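PDB 4LK4: VESB protease from Vibrio cholerae, which probably cleaves peptide bonds as a secreted, trypsin-like serine endopeptidase of the S1 family. Local coordinates for residues 182-187 against 228-233; 127-132 against 160-165; 133-138 against 203-208. The protein carries 1 engineered substitution. All blocks are in the same frame, centred on the assembly; numbering follows the deposited sequence.

Interaction 1 of 3, residues 182-187 against 228-233; sequences STNFCA and YGVYTN
Phe185 and Tyr231 face each other as a hydrogen-bonded pair at the middle of two antiparallel strands, 184-187 and 229-233, and the contact illustrates how backbone and side chains share the work in a buried sheet. Phe185 N donates to Tyr231 O (2.9 Å) and Tyr231 N returns a bond to Phe185 O. The next hydrogen-bonded pair, Ala187 and Gly229, repeats the exchange beyond Cys186 and Val230, and Asn233 N closes the far end on Thr183 O.

Among side-chain bonds, Asn233 makes the direct one. With CG anti to its backbone N (chi1 177°), the amide is carried out to Ser182, and ND2 reaches Ser182 O at 2.8 Å, bent to 137° at the hydrogen. Water bridges Thr183 OG1 to Thr232 OG1; Thr183 OG1 is also bonded to Asn102 N, and Thr232 OG1 to Asp103 O.

The aromatic contact is a CH-pi one: Tyr231 CB sits over one face of the Phe185 ring, 3.9 Å from its centroid. The ring planes are inclined by 22° but slid apart, and barely overlap. Ala187 CB meets Tyr231 CE1 at 3.7 Å on this same side of the sheet.

On the other side Cys186 SG touches Tyr228 CD2 (3.8 Å) in an oblique sulfur-aromatic contact and also approaches Val230 CG2. Asn184 ND2 lies against Val230 CG1.

By its place in the sheet and its S1 family, this antiparallel pair belongs to the C-terminal beta-barrel of the chymotrypsin fold, where the Cys168-Cys186 disulfide ties strand 184-189 to helix 165-172.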
loop_
_atom_site.group_PDB
_atom_site.type_symbol
_atom_site.label_atom_id
_atom_site.label_comp_id
_atom_site.label_asym_id
_atom_site.label_seq_id
_atom_site.Cartn_x
_atom_site.Cartn_y
_atom_site.Cartn_z
ATOM N N SER A 182 0.565 -5.180 -16.360
ATOM C CA SER A 182 0.762 -3.791 -15.951
ATOM C C SER A 182 0.077 -3.506 -14.612
ATOM O O SER A 182 -0.653 -4.346 -14.053
ATOM C CB SER A 182 0.212 -2.830 -17.013
ATOM O OG SER A 182 -1.157 -3.119 -17.300
ATOM N N THR A 183 0.319 -2.283 -14.150
ATOM C CA THR A 183 -0.069 -1.783 -12.869
ATOM C C THR A 183 -1.561 -1.870 -12.532
ATOM O O THR A 183 -1.906 -1.901 -11.352
ATOM C CB THR A 183 0.351 -0.294 -12.731
ATOM O OG1 THR A 183 0.029 0.175 -11.413
ATOM C CG2 THR A 183 -0.374 0.597 -13.731
ATOM N N ASN A 184 -2.439 -1.809 -13.522
ATOM C CA ASN A 184 -3.843 -1.854 -13.206
ATOM C C ASN A 184 -4.699 -2.429 -14.307
ATOM O O ASN A 184 -4.244 -2.588 -15.448
ATOM C CB ASN A 184 -4.354 -0.480 -12.749
ATOM C CG ASN A 184 -4.127 0.623 -13.774
ATOM O OD1 ASN A 184 -3.896 0.377 -14.948
ATOM N ND2 ASN A 184 -4.227 1.857 -13.318
ATOM N N PHE A 185 -5.920 -2.805 -13.932
ATOM C CA PHE A 185 -6.910 -3.361 -14.871
ATOM C C PHE A 185 -8.305 -2.839 -14.546
ATOM O O PHE A 185 -8.513 -2.190 -13.518
ATOM C CB PHE A 185 -6.911 -4.899 -14.807
ATOM C CG PHE A 185 -7.394 -5.463 -13.499
ATOM C CD1 PHE A 185 -8.735 -5.684 -13.275
ATOM C CD2 PHE A 185 -6.500 -5.784 -12.495
ATOM C CE1 PHE A 185 -9.168 -6.235 -12.080
ATOM C CE2 PHE A 185 -6.930 -6.285 -11.288
ATOM C CZ PHE A 185 -8.267 -6.520 -11.086
ATOM N N CYS A 186 -9.253 -3.180 -15.406
ATOM C CA CYS A 186 -10.613 -2.710 -15.331
ATOM C C CYS A 186 -11.576 -3.852 -15.108
ATOM O O CYS A 186 -11.358 -4.970 -15.563
ATOM C CB CYS A 186 -11.021 -2.081 -16.664
ATOM S SG CYS A 186 -10.308 -0.469 -16.988
ATOM N N ALA A 187 -12.689 -3.533 -14.474
ATOM C CA ALA A 187 -13.767 -4.472 -14.336
ATOM C C ALA A 187 -15.052 -3.699 -14.317
ATOM O O ALA A 187 -15.109 -2.562 -13.845
ATOM C CB ALA A 187 -13.608 -5.248 -13.058
ATOM N N TYR A 228 -15.622 2.072 -16.583
ATOM C CA TYR A 228 -15.250 0.923 -15.796
ATOM C C TYR A 228 -14.630 1.369 -14.472
ATOM O O TYR A 228 -14.260 2.527 -14.312
ATOM C CB TYR A 228 -14.162 0.130 -16.539
ATOM C CG TYR A 228 -14.498 -0.229 -17.965
ATOM C CD1 TYR A 228 -15.740 -0.781 -18.293
ATOM C CD2 TYR A 228 -13.560 -0.071 -18.969
ATOM C CE1 TYR A 228 -16.047 -1.123 -19.596
ATOM C CE2 TYR A 228 -13.856 -0.402 -20.280
ATOM C CZ TYR A 228 -15.100 -0.935 -20.590
ATOM O OH TYR A 228 -15.394 -1.267 -21.894
ATOM N N GLY A 229 -14.477 0.433 -13.545
ATOM C CA GLY A 229 -13.709 0.648 -12.338
ATOM C C GLY A 229 -12.299 0.186 -12.627
ATOM O O GLY A 229 -12.094 -0.780 -13.370
ATOM N N VAL A 230 -11.322 0.890 -12.037
ATOM C CA VAL A 230 -9.927 0.588 -12.244
ATOM C C VAL A 230 -9.315 0.071 -10.952
ATOM O O VAL A 230 -9.485 0.668 -9.893
ATOM C CB VAL A 230 -9.218 1.839 -12.714
ATOM C CG1 VAL A 230 -7.736 1.587 -12.834
ATOM C CG2 VAL A 230 -9.809 2.285 -14.039
ATOM N N TYR A 231 -8.583 -1.029 -11.060
ATOM C CA TYR A 231 -8.108 -1.780 -9.901
ATOM C C TYR A 231 -6.620 -2.014 -10.035
ATOM O O TYR A 231 -6.139 -2.435 -11.090
ATOM C CB TYR A 231 -8.834 -3.126 -9.813
ATOM C CG TYR A 231 -10.332 -2.985 -9.718
ATOM C CD1 TYR A 231 -11.113 -2.829 -10.852
ATOM C CD2 TYR A 231 -10.959 -2.976 -8.486
ATOM C CE1 TYR A 231 -12.472 -2.646 -10.756
ATOM C CE2 TYR A 231 -12.316 -2.823 -8.372
ATOM C CZ TYR A 231 -13.069 -2.652 -9.503
ATOM O OH TYR A 231 -14.422 -2.529 -9.336
ATOM N N THR A 232 -5.871 -1.722 -8.979
ATOM C CA THR A 232 -4.467 -1.991 -8.987
ATOM C C THR A 232 -4.313 -3.503 -9.077
ATOM O O THR A 232 -5.065 -4.252 -8.450
ATOM C CB THR A 232 -3.787 -1.438 -7.746
ATOM O OG1 THR A 232 -3.946 -0.012 -7.713
ATOM C CG2 THR A 232 -2.309 -1.755 -7.751
ATOM N N ASN A 233 -3.353 -3.927 -9.895
ATOM C CA ASN A 233 -3.131 -5.309 -10.224
ATOM C C ASN A 233 -2.199 -6.036 -9.223
ATOM O O ASN A 233 -0.990 -5.876 -9.273
ATOM C CB ASN A 233 -2.553 -5.334 -11.625
ATOM C CG ASN A 233 -2.193 -6.722 -12.095
ATOM O OD1 ASN A 233 -2.257 -7.707 -11.338
ATOM N ND2 ASN A 233 -1.811 -6.815 -13.366
HETATM O O HOH W 1 -2.519 1.086 -9.824
HETATM O O HOH W 2 -3.511 -5.381 -15.545
HETATM O O HOH W 3 -15.916 -2.042 -11.198
#

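Interaction 2 of 3, residues 127-132 against 160-165; sequences TSLPAL and VDLVSQ
Leu132 meets Leu162 where residues 129-132 pass residues 161-164 with end-to-end directions 113° apart, and the backbones are joined by a hydrogen bond from Leu132 N to Leu162 O at 2.7 Å. That bond is fairly straight at the hydrogen (162°). Leu132 has a positive phi, a backbone turn just before the chain enters strand 134-139, and beyond it Thr133 adds a second backbone bond, to Leu162 N.

The side chain of Leu162 does most of the apolar work. Its CG is anti to the backbone N (chi1 -170°), and the CD2 methyl reaches the turn, touching Leu129 CB at 3.7 Å and, at the same distance, Pro130 O, whose hydrogen-bond partner is Thr133 OG1. Leu162 also packs on Phe185, and so lies between residues 129-130 and that phenylalanine of the neighbouring strand.

Farther out, Leu132 CD2 rests against the carboxylate of Asp161, 3.7 Å from OD2, the two side chains passing at a slant. This is a van der Waals touch; the charge of OD2 is met by a salt bridge to Arg10. Ala131 CB lies 4.0 Å from Ser164 OG, the residue at the N-cap position of helix 165-172.

A connecting turn fastened to strand 156-162 by backbone bonds and a buried leucine is here the lead-in to the C-terminal barrel of a trypsin-like protease, joining helix 125-128 to the sheet.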
loop_
_atom_site.group_PDB
_atom_site.type_symbol
_atom_site.label_atom_id
_atom_site.label_comp_id
_atom_site.label_asym_id
_atom_site.label_seq_id
_atom_site.Cartn_x
_atom_site.Cartn_y
_atom_site.Cartn_z
ATOM N N THR A 127 -2.751 -12.391 -15.791
ATOM C CA THR A 127 -2.667 -12.553 -17.241
ATOM C C THR A 127 -3.264 -13.884 -17.706
ATOM O O THR A 127 -3.469 -14.027 -18.897
ATOM C CB THR A 127 -1.252 -12.355 -17.818
ATOM O OG1 THR A 127 -0.381 -13.381 -17.352
ATOM C CG2 THR A 127 -0.692 -11.005 -17.418
ATOM N N SER A 128 -3.594 -14.799 -16.782
ATOM C CA SER A 128 -4.267 -16.093 -17.113
ATOM C C SER A 128 -5.770 -16.027 -17.286
ATOM O O SER A 128 -6.387 -16.972 -17.760
ATOM C CB SER A 128 -4.033 -17.123 -16.012
ATOM O OG SER A 128 -2.655 -17.215 -15.702
ATOM N N LEU A 129 -6.353 -14.919 -16.852
ATOM C CA LEU A 129 -7.785 -14.789 -16.725
ATOM C C LEU A 129 -8.385 -14.250 -18.008
ATOM O O LEU A 129 -7.963 -13.207 -18.485
ATOM C CB LEU A 129 -8.101 -13.833 -15.570
ATOM C CG LEU A 129 -7.720 -14.307 -14.165
ATOM C CD1 LEU A 129 -8.244 -13.313 -13.137
ATOM C CD2 LEU A 129 -8.230 -15.701 -13.857
ATOM N N PRO A 130 -9.383 -14.947 -18.562
ATOM C CA PRO A 130 -10.057 -14.357 -19.713
ATOM C C PRO A 130 -10.974 -13.223 -19.276
ATOM O O PRO A 130 -11.374 -13.159 -18.111
ATOM C CB PRO A 130 -10.892 -15.509 -20.248
ATOM C CG PRO A 130 -11.225 -16.289 -19.027
ATOM C CD PRO A 130 -9.959 -16.263 -18.221
ATOM N N ALA A 131 -11.294 -12.352 -20.226
ATOM C CA ALA A 131 -12.264 -11.292 -20.027
ATOM C C ALA A 131 -13.565 -11.950 -19.604
ATOM O O ALA A 131 -13.865 -13.055 -20.011
ATOM C CB ALA A 131 -12.461 -10.486 -21.317
ATOM N N LEU A 132 -14.303 -11.247 -18.758
ATOM C CA LEU A 132 -15.546 -11.724 -18.150
ATOM C C LEU A 132 -15.361 -12.687 -17.000
ATOM O O LEU A 132 -16.331 -13.165 -16.477
ATOM C CB LEU A 132 -16.481 -12.331 -19.180
ATOM C CG LEU A 132 -17.012 -11.416 -20.287
ATOM C CD1 LEU A 132 -18.174 -12.132 -20.949
ATOM C CD2 LEU A 132 -17.533 -10.080 -19.817
ATOM N N VAL A 160 -18.507 -7.972 -10.372
ATOM C CA VAL A 160 -18.096 -7.224 -11.528
ATOM C C VAL A 160 -17.404 -8.195 -12.452
ATOM O O VAL A 160 -16.875 -9.199 -12.001
ATOM C CB VAL A 160 -17.112 -6.098 -11.136
ATOM C CG1 VAL A 160 -17.785 -5.097 -10.228
ATOM C CG2 VAL A 160 -15.889 -6.648 -10.439
ATOM N N ASP A 161 -17.390 -7.879 -13.738
ATOM C CA ASP A 161 -16.692 -8.704 -14.756
ATOM C C ASP A 161 -15.364 -8.099 -15.214
ATOM O O ASP A 161 -15.282 -6.898 -15.484
ATOM C CB ASP A 161 -17.573 -8.861 -15.993
ATOM C CG ASP A 161 -18.706 -9.844 -15.793
ATOM O OD1 ASP A 161 -18.804 -10.466 -14.707
ATOM O OD2 ASP A 161 -19.509 -10.002 -16.744
ATOM N N LEU A 162 -14.341 -8.934 -15.361
ATOM C CA LEU A 162 -13.061 -8.488 -15.930
ATOM C C LEU A 162 -13.270 -7.993 -17.361
ATOM O O LEU A 162 -13.971 -8.621 -18.110
ATOM C CB LEU A 162 -12.040 -9.620 -15.900
ATOM C CG LEU A 162 -10.571 -9.311 -16.225
ATOM C CD1 LEU A 162 -9.970 -8.172 -15.399
ATOM C CD2 LEU A 162 -9.755 -10.589 -16.057
ATOM N N VAL A 163 -12.681 -6.846 -17.687
ATOM C CA VAL A 163 -12.726 -6.204 -18.999
ATOM C C VAL A 163 -11.418 -6.454 -19.782
ATOM O O VAL A 163 -10.370 -6.627 -19.173
ATOM C CB VAL A 163 -12.878 -4.678 -18.794
ATOM C CG1 VAL A 163 -12.855 -3.900 -20.110
ATOM C CG2 VAL A 163 -14.146 -4.367 -18.013
ATOM N N SER A 164 -11.488 -6.476 -21.121
ATOM C CA SER A 164 -10.281 -6.605 -21.988
ATOM C C SER A 164 -9.311 -5.493 -21.685
ATOM O O SER A 164 -9.698 -4.339 -21.666
ATOM C CB SER A 164 -10.612 -6.518 -23.498
ATOM O OG SER A 164 -11.584 -7.510 -23.905
ATOM N N GLN A 165 -8.046 -5.820 -21.469
ATOM C CA GLN A 165 -7.102 -4.786 -21.209
ATOM C C GLN A 165 -7.030 -3.760 -22.353
ATOM O O GLN A 165 -6.990 -2.568 -22.096
ATOM C CB GLN A 165 -5.720 -5.339 -20.859
ATOM C CG GLN A 165 -4.817 -4.294 -20.180
ATOM C CD GLN A 165 -5.166 -4.013 -18.733
ATOM O OE1 GLN A 165 -5.823 -4.793 -18.080
ATOM N NE2 GLN A 165 -4.684 -2.897 -18.218
#

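Interaction 3 of 3, residues 133-138 against 203-208; sequences TPLTVA and IVVKTG
Ile203 is the bump that fits between two neighbours of the opposite strand: its CD1 methyl lies 3.8 Å from Leu135 CD1 and equally close to Val137 CG2. The extended isoleucine chain, CG1 anti to the backbone N (chi1 178°), carries CD1 into the hollow they form, while CG1 lies along Leu135 CB. Val160 of strand 156-162 and Tyr231 of strand 229-233 extend the apolar packing around Ile203.

Leu135 itself forks. Its two methyls diverge, CD1 going to Ile203 and CD2 resting at 3.8 Å from Val205 CA, with Leu135 CB near Val204 O.

On the opposite side of the strands the surface is partly polar. Val204 CG2 nestles against Thr136 O (3.5 Å) and Thr136 CB. Lys206 runs extended past Pro134, its CB 3.3 Å from Pro134 O and its CD against the ring atom CB; the methylenes pass Thr136 OG1, and the chain bends at its last torsion. There a water joins Thr136 OG1 to Lys206 NZ, and Asp159 completes the cluster with a salt bridge to the lysine and a hydrogen bond to the threonine.

The main chains pair antiparallel, strand axes 149° apart. Thr136 and Val204 exchange both bonds of a hydrogen-bonded pair, and Lys206 N reaches Pro134 O at 3.1 Å as the second strand turns away.

With Ile203, Leu135 and Val137 packed together on one side and Thr136, Val204 and Lys206 on the other, the two strands are neighbours in the C-terminal barrel of the chymotrypsin fold.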
loop_
_atom_site.group_PDB
_atom_site.type_symbol
_atom_site.label_atom_id
_atom_site.label_comp_id
_atom_site.label_asym_id
_atom_site.label_seq_id
_atom_site.Cartn_x
_atom_site.Cartn_y
_atom_site.Cartn_z
ATOM N N THR A 133 -14.133 -12.984 -16.607
ATOM C CA THR A 133 -13.904 -13.700 -15.363
ATOM C C THR A 133 -14.686 -12.978 -14.249
ATOM O O THR A 133 -14.537 -11.788 -14.062
ATOM C CB THR A 133 -12.411 -13.735 -15.024
ATOM O OG1 THR A 133 -11.727 -14.551 -15.987
ATOM C CG2 THR A 133 -12.185 -14.251 -13.599
ATOM N N PRO A 134 -15.577 -13.696 -13.550
ATOM C CA PRO A 134 -16.345 -13.049 -12.499
ATOM C C PRO A 134 -15.461 -12.658 -11.317
ATOM O O PRO A 134 -14.672 -13.480 -10.854
ATOM C CB PRO A 134 -17.343 -14.150 -12.083
ATOM C CG PRO A 134 -17.429 -15.054 -13.278
ATOM C CD PRO A 134 -16.044 -15.080 -13.801
ATOM N N LEU A 135 -15.595 -11.425 -10.832
ATOM C CA LEU A 135 -14.862 -10.981 -9.671
ATOM C C LEU A 135 -15.826 -10.363 -8.681
ATOM O O LEU A 135 -16.907 -9.922 -9.057
ATOM C CB LEU A 135 -13.811 -9.936 -10.079
ATOM C CG LEU A 135 -12.929 -10.302 -11.280
ATOM C CD1 LEU A 135 -12.091 -9.092 -11.665
ATOM C CD2 LEU A 135 -12.024 -11.467 -10.964
ATOM N N THR A 136 -15.406 -10.304 -7.415
ATOM C CA THR A 136 -16.181 -9.697 -6.365
ATOM C C THR A 136 -15.370 -8.654 -5.594
ATOM O O THR A 136 -14.296 -8.954 -5.114
ATOM C CB THR A 136 -16.680 -10.769 -5.384
ATOM O OG1 THR A 136 -17.328 -11.830 -6.105
ATOM C CG2 THR A 136 -17.666 -10.162 -4.394
ATOM N N VAL A 137 -15.953 -7.459 -5.457
ATOM C CA VAL A 137 -15.405 -6.316 -4.767
ATOM C C VAL A 137 -16.092 -6.164 -3.437
ATOM O O VAL A 137 -17.281 -6.425 -3.322
ATOM C CB VAL A 137 -15.747 -5.007 -5.499
ATOM C CG1 VAL A 137 -14.955 -3.865 -4.904
ATOM C CG2 VAL A 137 -15.401 -5.111 -6.968
ATOM N N ALA A 138 -15.387 -5.689 -2.431
ATOM C CA ALA A 138 -16.005 -5.530 -1.122
ATOM C C ALA A 138 -15.569 -4.229 -0.482
ATOM O O ALA A 138 -14.433 -3.800 -0.632
ATOM C CB ALA A 138 -15.678 -6.707 -0.219
ATOM N N ILE A 203 -10.549 -6.681 -4.534
ATOM C CA ILE A 203 -11.380 -7.360 -5.519
ATOM C C ILE A 203 -10.745 -8.744 -5.647
ATOM O O ILE A 203 -9.539 -8.867 -5.781
ATOM C CB ILE A 203 -11.458 -6.549 -6.847
ATOM C CG1 ILE A 203 -12.282 -7.249 -7.916
ATOM C CG2 ILE A 203 -10.073 -6.238 -7.407
ATOM C CD1 ILE A 203 -12.512 -6.357 -9.131
ATOM N N VAL A 204 -11.564 -9.782 -5.574
ATOM C CA VAL A 204 -11.087 -11.145 -5.498
ATOM C C VAL A 204 -11.674 -11.947 -6.636
ATOM O O VAL A 204 -12.745 -11.624 -7.131
ATOM C CB VAL A 204 -11.489 -11.801 -4.146
ATOM C CG1 VAL A 204 -11.065 -10.924 -2.979
ATOM C CG2 VAL A 204 -12.977 -12.042 -4.056
ATOM N N VAL A 205 -11.003 -13.016 -7.035
ATOM C CA VAL A 205 -11.553 -13.915 -8.065
ATOM C C VAL A 205 -12.734 -14.623 -7.422
ATOM O O VAL A 205 -12.594 -15.229 -6.357
ATOM C CB VAL A 205 -10.514 -14.942 -8.551
ATOM C CG1 VAL A 205 -11.050 -15.750 -9.713
ATOM C CG2 VAL A 205 -9.232 -14.241 -8.981
ATOM N N LYS A 206 -13.908 -14.554 -8.054
ATOM C CA LYS A 206 -15.123 -15.077 -7.443
ATOM C C LYS A 206 -14.994 -16.562 -7.088
ATOM O O LYS A 206 -15.375 -16.946 -5.981
ATOM C CB LYS A 206 -16.328 -14.817 -8.331
ATOM C CG LYS A 206 -17.631 -15.391 -7.798
ATOM C CD LYS A 206 -18.800 -14.684 -8.459
ATOM C CE LYS A 206 -20.145 -15.266 -8.027
ATOM N NZ LYS A 206 -20.648 -14.553 -6.810
ATOM N N THR A 207 -14.453 -17.376 -7.996
ATOM C CA THR A 207 -14.097 -18.757 -7.657
ATOM C C THR A 207 -12.652 -18.822 -7.148
ATOM O O THR A 207 -11.726 -18.541 -7.900
ATOM C CB THR A 207 -14.227 -19.707 -8.877
ATOM O OG1 THR A 207 -15.478 -19.483 -9.533
ATOM C CG2 THR A 207 -14.162 -21.165 -8.438
ATOM N N GLY A 208 -12.458 -19.203 -5.886
ATOM C CA GLY A 208 -11.112 -19.284 -5.279
ATOM C C GLY A 208 -10.808 -18.154 -4.300
ATOM O O GLY A 208 -10.062 -18.332 -3.341
HETATM O O HOH W 4 -14.247 -16.216 -10.990
HETATM O O HOH W 5 -18.785 -13.744 -4.408
#

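In the fold
All three contacts reach one antiparallel sheet, the second barrel of the trypsin-like domain, with centres 10 to 13 Å apart; interaction 2 joins a loop to it. Strand 156-162, used by interaction 2, lies between 134-139 of interaction 3 and 184-189 of interaction 1, so the three sites are neighbours in the sheet. Along the chain interaction 2 closes before interaction 1 opens, whereas interaction 3 alternates with both; residues far apart in sequence are thus interwoven. Phe185 of interaction 1 packs on Leu135 of interaction 3, and Gln165 of interaction 2 bonds Asn184 of interaction 1. The result is a shared core within the protease domain, distinct from the Ig-like domain that follows.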